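Local coordinates for SIR4-interacting protein SIF2 (Saccharomyces cerevisiae, PDB 1R5M) that antagonizes telomeric silencing in yeast and acts as a transcription corepressor within the Set3C complex, at residues S391-Y396 / S414-S419; D46-S51 / K408-Y413. All coordinates share one frame; numbering follows the deposited sequence.

How the contacts relate
Both contacts gather around the eighth WD repeat, with centres about 10 Å apart, and strand 408-413 leads straight from one into the other. Contact 1 (391-396 with 414-419) sits at the surface and stays within that repeat: two loops at one end of the blade are held by carboxylates taking backbone and side-chain hydrogen bonds. Contact 2 (46-51 with 408-413) is buried and joins the last repeat to the first, through a small apolar patch, a pair of serine hydroxyls and two bridging waters. The two also meet directly: the backbones of Gly418 and Asp46 are linked, and so are those of Ser419 and Val411.

Contact 1: S391-Y396 / S414-S419; sequences SQDNDY and SLQEGS
Asp393 meets Gln416 side chain to side chain, the two crossing at about a right angle with carboxylate and amide planes 59° apart. The bond that results, Gln416 NE2 to Asp393 OD1 at 3.0 Å, is weak. The other oxygen, OD2, turns back on its own loop and uses its anti lone pair to accept from Asp395 N, making an Asx turn that steadies the next acid. Asp395 carries most of the contact. With CG anti to the backbone N (chi1 -164°), its carboxylate reaches across to the 414-416 turn. Asp395 OD1 takes a very short bond of 2.5 Å from Ser414 OG, while Tyr396 N reaches the same oxygen from above the carboxylate plane. Asp395 OD2 accepts twice: from Leu415 N at 2.8 Å through its syn lone pair, and from Gln416 N at 2.9 Å, almost straight at 172°. Four donors thus fix the carboxylate's rotation. Tyr396 then closes the contact through its backbone, Tyr396 O accepting from Ser414 N at 2.9 Å. In propeller terms, the loop entering the innermost strand, 397-402, is tied to the turn between the second and third strands of the same WD40 blade.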
loop_
_atom_site.group_PDB
_atom_site.type_symbol
_atom_site.label_atom_id
_atom_site.label_comp_id
_atom_site.label_asym_id
_atom_site.label_seq_id
_atom_site.Cartn_x
_atom_site.Cartn_y
_atom_site.Cartn_z
ATOM N N SER A 391 0.553 -15.980 21.732
ATOM C CA SER A 391 0.724 -17.402 21.488
ATOM C C SER A 391 -0.615 -18.125 21.405
ATOM O O SER A 391 -0.652 -19.349 21.393
ATOM C CB SER A 391 1.579 -18.023 22.595
ATOM O OG SER A 391 0.973 -17.850 23.866
ATOM N N GLN A 392 -1.711 -17.373 21.316
ATOM C CA GLN A 392 -3.031 -17.995 21.261
ATOM C C GLN A 392 -3.498 -18.423 19.865
ATOM O O GLN A 392 -4.545 -19.059 19.722
ATOM C CB GLN A 392 -4.068 -17.094 21.940
ATOM C CG GLN A 392 -4.123 -17.276 23.467
ATOM C CD GLN A 392 -2.783 -17.044 24.152
ATOM O OE1 GLN A 392 -2.350 -15.905 24.335
ATOM N NE2 GLN A 392 -2.118 -18.129 24.533
ATOM N N ASP A 393 -2.726 -18.069 18.841
ATOM C CA ASP A 393 -3.018 -18.489 17.469
ATOM C C ASP A 393 -1.751 -18.308 16.647
ATOM O O ASP A 393 -0.844 -17.577 17.053
ATOM C CB ASP A 393 -4.155 -17.678 16.838
ATOM C CG ASP A 393 -3.726 -16.282 16.451
ATOM O OD1 ASP A 393 -3.920 -15.355 17.265
ATOM O OD2 ASP A 393 -3.182 -16.113 15.336
ATOM N N ASN A 394 -1.682 -18.979 15.500
ATOM C CA ASN A 394 -0.515 -18.883 14.624
ATOM C C ASN A 394 -0.929 -18.397 13.237
ATOM O O ASN A 394 -0.262 -18.697 12.250
ATOM C CB ASN A 394 0.150 -20.255 14.485
ATOM C CG ASN A 394 -0.679 -21.209 13.655
ATOM O OD1 ASN A 394 -1.904 -21.119 13.646
ATOM N ND2 ASN A 394 -0.018 -22.131 12.954
ATOM N N ASP A 395 -2.022 -17.645 13.157
ATOM C CA ASP A 395 -2.498 -17.161 11.864
ATOM C C ASP A 395 -1.551 -16.127 11.255
ATOM O O ASP A 395 -0.773 -15.486 11.964
ATOM C CB ASP A 395 -3.907 -16.568 12.015
ATOM C CG ASP A 395 -4.625 -16.389 10.679
ATOM O OD1 ASP A 395 -4.148 -16.912 9.651
ATOM O OD2 ASP A 395 -5.684 -15.729 10.667
ATOM N N TYR A 396 -1.624 -15.994 9.934
ATOM C CA TYR A 396 -0.806 -15.045 9.181
ATOM C C TYR A 396 -1.461 -13.671 9.177
ATOM O O TYR A 396 -2.677 -13.555 9.298
ATOM C CB TYR A 396 -0.698 -15.461 7.707
ATOM C CG TYR A 396 -0.005 -16.767 7.423
ATOM C CD1 TYR A 396 -0.625 -17.747 6.650
ATOM C CD2 TYR A 396 1.286 -17.009 7.888
ATOM C CE1 TYR A 396 0.028 -18.941 6.343
ATOM C CE2 TYR A 396 1.947 -18.195 7.590
ATOM C CZ TYR A 396 1.316 -19.157 6.816
ATOM O OH TYR A 396 1.977 -20.330 6.520
ATOM N N SER A 414 -5.273 -13.545 8.020
ATOM C CA SER A 414 -5.809 -14.288 6.885
ATOM C C SER A 414 -7.150 -14.958 7.150
ATOM O O SER A 414 -8.039 -14.925 6.301
ATOM C CB SER A 414 -4.801 -15.341 6.412
ATOM O OG SER A 414 -4.718 -16.430 7.309
ATOM N N LEU A 415 -7.307 -15.540 8.335
ATOM C CA LEU A 415 -8.536 -16.252 8.671
ATOM C C LEU A 415 -9.303 -15.753 9.892
ATOM O O LEU A 415 -10.532 -15.638 9.851
ATOM C CB LEU A 415 -8.216 -17.739 8.852
ATOM C CG LEU A 415 -7.683 -18.441 7.600
ATOM C CD1 LEU A 415 -7.097 -19.796 7.961
ATOM C CD2 LEU A 415 -8.810 -18.583 6.588
ATOM N N GLN A 416 -8.592 -15.455 10.975
ATOM C CA GLN A 416 -9.261 -15.001 12.188
ATOM C C GLN A 416 -9.677 -13.538 12.158
ATOM O O GLN A 416 -9.495 -12.837 11.161
ATOM C CB GLN A 416 -8.392 -15.266 13.425
ATOM C CG GLN A 416 -7.089 -14.495 13.478
ATOM C CD GLN A 416 -6.326 -14.747 14.766
ATOM O OE1 GLN A 416 -6.493 -15.788 15.402
ATOM N NE2 GLN A 416 -5.474 -13.807 15.146
ATOM N N GLU A 417 -10.243 -13.090 13.270
ATOM C CA GLU A 417 -10.718 -11.724 13.393
ATOM C C GLU A 417 -9.612 -10.691 13.271
ATOM O O GLU A 417 -8.475 -10.928 13.680
ATOM C CB GLU A 417 -11.437 -11.555 14.731
ATOM C CG GLU A 417 -12.682 -12.419 14.850
ATOM C CD GLU A 417 -13.298 -12.369 16.228
ATOM O OE1 GLU A 417 -12.577 -12.653 17.208
ATOM O OE2 GLU A 417 -14.504 -12.051 16.333
ATOM N N GLY A 418 -9.958 -9.547 12.689
ATOM C CA GLY A 418 -8.998 -8.469 12.552
ATOM C C GLY A 418 -8.796 -7.837 13.915
ATOM O O GLY A 418 -9.553 -8.101 14.853
ATOM N N SER A 419 -7.790 -6.984 14.029
ATOM C CA SER A 419 -7.499 -6.347 15.303
ATOM C C SER A 419 -6.989 -4.924 15.143
ATOM O O SER A 419 -6.146 -4.655 14.291
ATOM C CB SER A 419 -6.452 -7.183 16.052
ATOM O OG SER A 419 -6.073 -6.580 17.275
#

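Contact 2: D46-S51 / K408-Y413; sequences DNIVSS and KISVAY
Ile48 lies against Ala412 in the tight part of this contact, its CG1 3.5 Å from the Ala412 CB. The first torsion does this: CG1 stands between the backbone N and the carbonyl carbon (chi1 61°), and the extended chain beyond it carries Ile48 CD1 along the strand until it is 3.7 Å from Ser410 OG. From the other segment's side, the Ala412 methyl also rests against the backbone, with Val49 O 3.6 Å from its CB. Tyr63 and Leu61 of strand 60-65 pack beside Ile48 and Ser410 respectively.

Further along, the packing turns polar. Ser410 OG, held opposite its backbone N (chi1 178°), donates to Ser51 OG across 2.9 Å. Ser51 OG in turn donates a hydrogen bond to a water at 2.6 Å, and that water donates to Ser410 O; Ser401 OG is a further partner of the Ser51 hydroxyl. With alanine at Ser51, Ser410 OG would probably lose its acceptor and the bridging water its donor.

This is the seam between the last and first blades of an eight-bladed WD40 propeller, where residues leading into and beginning the innermost strand of the first blade cross the second strand of the eighth. The touching parts run 135° apart, and no direct backbone hydrogen bond joins them.

At the partly exposed end around Asn47, the contact runs through water and polar atoms instead of apolar side chains, a second water accepting from Ile48 N at 3.0 Å and from Tyr413 N at 2.9 Å. Asn47 ND2 there is engaged chiefly by Gln416 O, in the turn that follows strand 408-413, while the Val49 side chain points away and touches Lys66.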
loop_
_atom_site.group_PDB
_atom_site.type_symbol
_atom_site.label_atom_id
_atom_site.label_comp_id
_atom_site.label_asym_id
_atom_site.label_seq_id
_atom_site.Cartn_x
_atom_site.Cartn_y
_atom_site.Cartn_z
ATOM N N ASP A 46 -14.264 -8.123 12.820
ATOM C CA ASP A 46 -14.623 -9.412 12.256
ATOM C C ASP A 46 -13.411 -9.672 11.374
ATOM O O ASP A 46 -12.493 -8.846 11.327
ATOM C CB ASP A 46 -15.872 -9.316 11.373
ATOM C CG ASP A 46 -17.139 -9.108 12.172
ATOM O OD1 ASP A 46 -17.270 -9.741 13.238
ATOM O OD2 ASP A 46 -18.004 -8.325 11.726
ATOM N N ASN A 47 -13.385 -10.800 10.680
ATOM C CA ASN A 47 -12.257 -11.061 9.797
ATOM C C ASN A 47 -12.243 -9.998 8.710
ATOM O O ASN A 47 -13.293 -9.608 8.201
ATOM C CB ASN A 47 -12.372 -12.438 9.145
ATOM C CG ASN A 47 -11.424 -12.605 7.969
ATOM O OD1 ASN A 47 -11.802 -12.382 6.815
ATOM N ND2 ASN A 47 -10.179 -12.977 8.256
ATOM N N ILE A 48 -11.054 -9.518 8.372
ATOM C CA ILE A 48 -10.924 -8.528 7.312
ATOM C C ILE A 48 -9.816 -8.975 6.373
ATOM O O ILE A 48 -8.873 -9.651 6.783
ATOM C CB ILE A 48 -10.597 -7.110 7.850
ATOM C CG1 ILE A 48 -9.263 -7.113 8.600
ATOM C CG2 ILE A 48 -11.732 -6.620 8.744
ATOM C CD1 ILE A 48 -8.742 -5.717 8.895
ATOM N N VAL A 49 -9.944 -8.609 5.104
ATOM C CA VAL A 49 -8.954 -8.975 4.102
ATOM C C VAL A 49 -7.832 -7.942 4.092
ATOM O O VAL A 49 -6.650 -8.290 4.050
ATOM C CB VAL A 49 -9.606 -9.057 2.709
ATOM C CG1 VAL A 49 -8.557 -9.364 1.660
ATOM C CG2 VAL A 49 -10.682 -10.139 2.711
ATOM N N SER A 50 -8.217 -6.672 4.126
ATOM C CA SER A 50 -7.269 -5.563 4.152
ATOM C C SER A 50 -8.035 -4.352 4.664
ATOM O O SER A 50 -9.258 -4.394 4.795
ATOM C CB SER A 50 -6.723 -5.275 2.751
ATOM O OG SER A 50 -7.726 -4.720 1.917
ATOM N N SER A 51 -7.322 -3.274 4.964
ATOM C CA SER A 51 -7.984 -2.078 5.454
ATOM C C SER A 51 -7.143 -0.852 5.162
ATOM O O SER A 51 -5.961 -0.956 4.839
ATOM C CB SER A 51 -8.251 -2.187 6.963
ATOM O OG SER A 51 -7.047 -2.156 7.713
ATOM N N LYS A 408 -2.917 4.288 15.986
ATOM C CA LYS A 408 -3.659 3.048 15.793
ATOM C C LYS A 408 -3.227 2.344 14.516
ATOM O O LYS A 408 -2.908 2.987 13.515
ATOM C CB LYS A 408 -5.167 3.315 15.704
ATOM C CG LYS A 408 -5.788 3.903 16.962
ATOM C CD LYS A 408 -7.274 4.145 16.770
ATOM C CE LYS A 408 -7.891 4.766 18.011
ATOM N NZ LYS A 408 -7.221 6.048 18.371
ATOM N N ILE A 409 -3.205 1.018 14.569
ATOM C CA ILE A 409 -2.873 0.198 13.410
ATOM C C ILE A 409 -3.929 -0.889 13.306
ATOM O O ILE A 409 -4.309 -1.496 14.311
ATOM C CB ILE A 409 -1.476 -0.470 13.530
ATOM C CG1 ILE A 409 -0.382 0.588 13.370
ATOM C CG2 ILE A 409 -1.306 -1.554 12.460
ATOM C CD1 ILE A 409 1.038 0.045 13.476
ATOM N N SER A 410 -4.427 -1.105 12.094
ATOM C CA SER A 410 -5.421 -2.136 11.839
ATOM C C SER A 410 -4.667 -3.322 11.260
ATOM O O SER A 410 -3.959 -3.188 10.262
ATOM C CB SER A 410 -6.466 -1.637 10.840
ATOM O OG SER A 410 -7.407 -2.652 10.546
ATOM N N VAL A 411 -4.827 -4.475 11.901
ATOM C CA VAL A 411 -4.157 -5.704 11.504
ATOM C C VAL A 411 -5.147 -6.679 10.872
ATOM O O VAL A 411 -6.160 -7.034 11.478
ATOM C CB VAL A 411 -3.499 -6.377 12.733
ATOM C CG1 VAL A 411 -2.730 -7.609 12.307
ATOM C CG2 VAL A 411 -2.576 -5.388 13.437
ATOM N N ALA A 412 -4.848 -7.105 9.653
ATOM C CA ALA A 412 -5.708 -8.037 8.942
ATOM C C ALA A 412 -5.097 -9.434 8.928
ATOM O O ALA A 412 -4.055 -9.657 8.308
ATOM C CB ALA A 412 -5.937 -7.546 7.504
ATOM N N TYR A 413 -5.735 -10.368 9.628
ATOM C CA TYR A 413 -5.258 -11.748 9.655
ATOM C C TYR A 413 -5.918 -12.488 8.498
ATOM O O TYR A 413 -7.004 -12.114 8.052
ATOM C CB TYR A 413 -5.615 -12.434 10.979
ATOM C CG TYR A 413 -4.831 -11.930 12.168
ATOM C CD1 TYR A 413 -5.308 -10.878 12.953
ATOM C CD2 TYR A 413 -3.610 -12.507 12.511
ATOM C CE1 TYR A 413 -4.587 -10.417 14.055
ATOM C CE2 TYR A 413 -2.880 -12.049 13.609
ATOM C CZ TYR A 413 -3.375 -11.008 14.374
ATOM O OH TYR A 413 -2.658 -10.557 15.461
HETATM O O HOH W 1 -8.611 -10.465 9.863
HETATM O O HOH W 2 -5.330 -4.092 7.652
#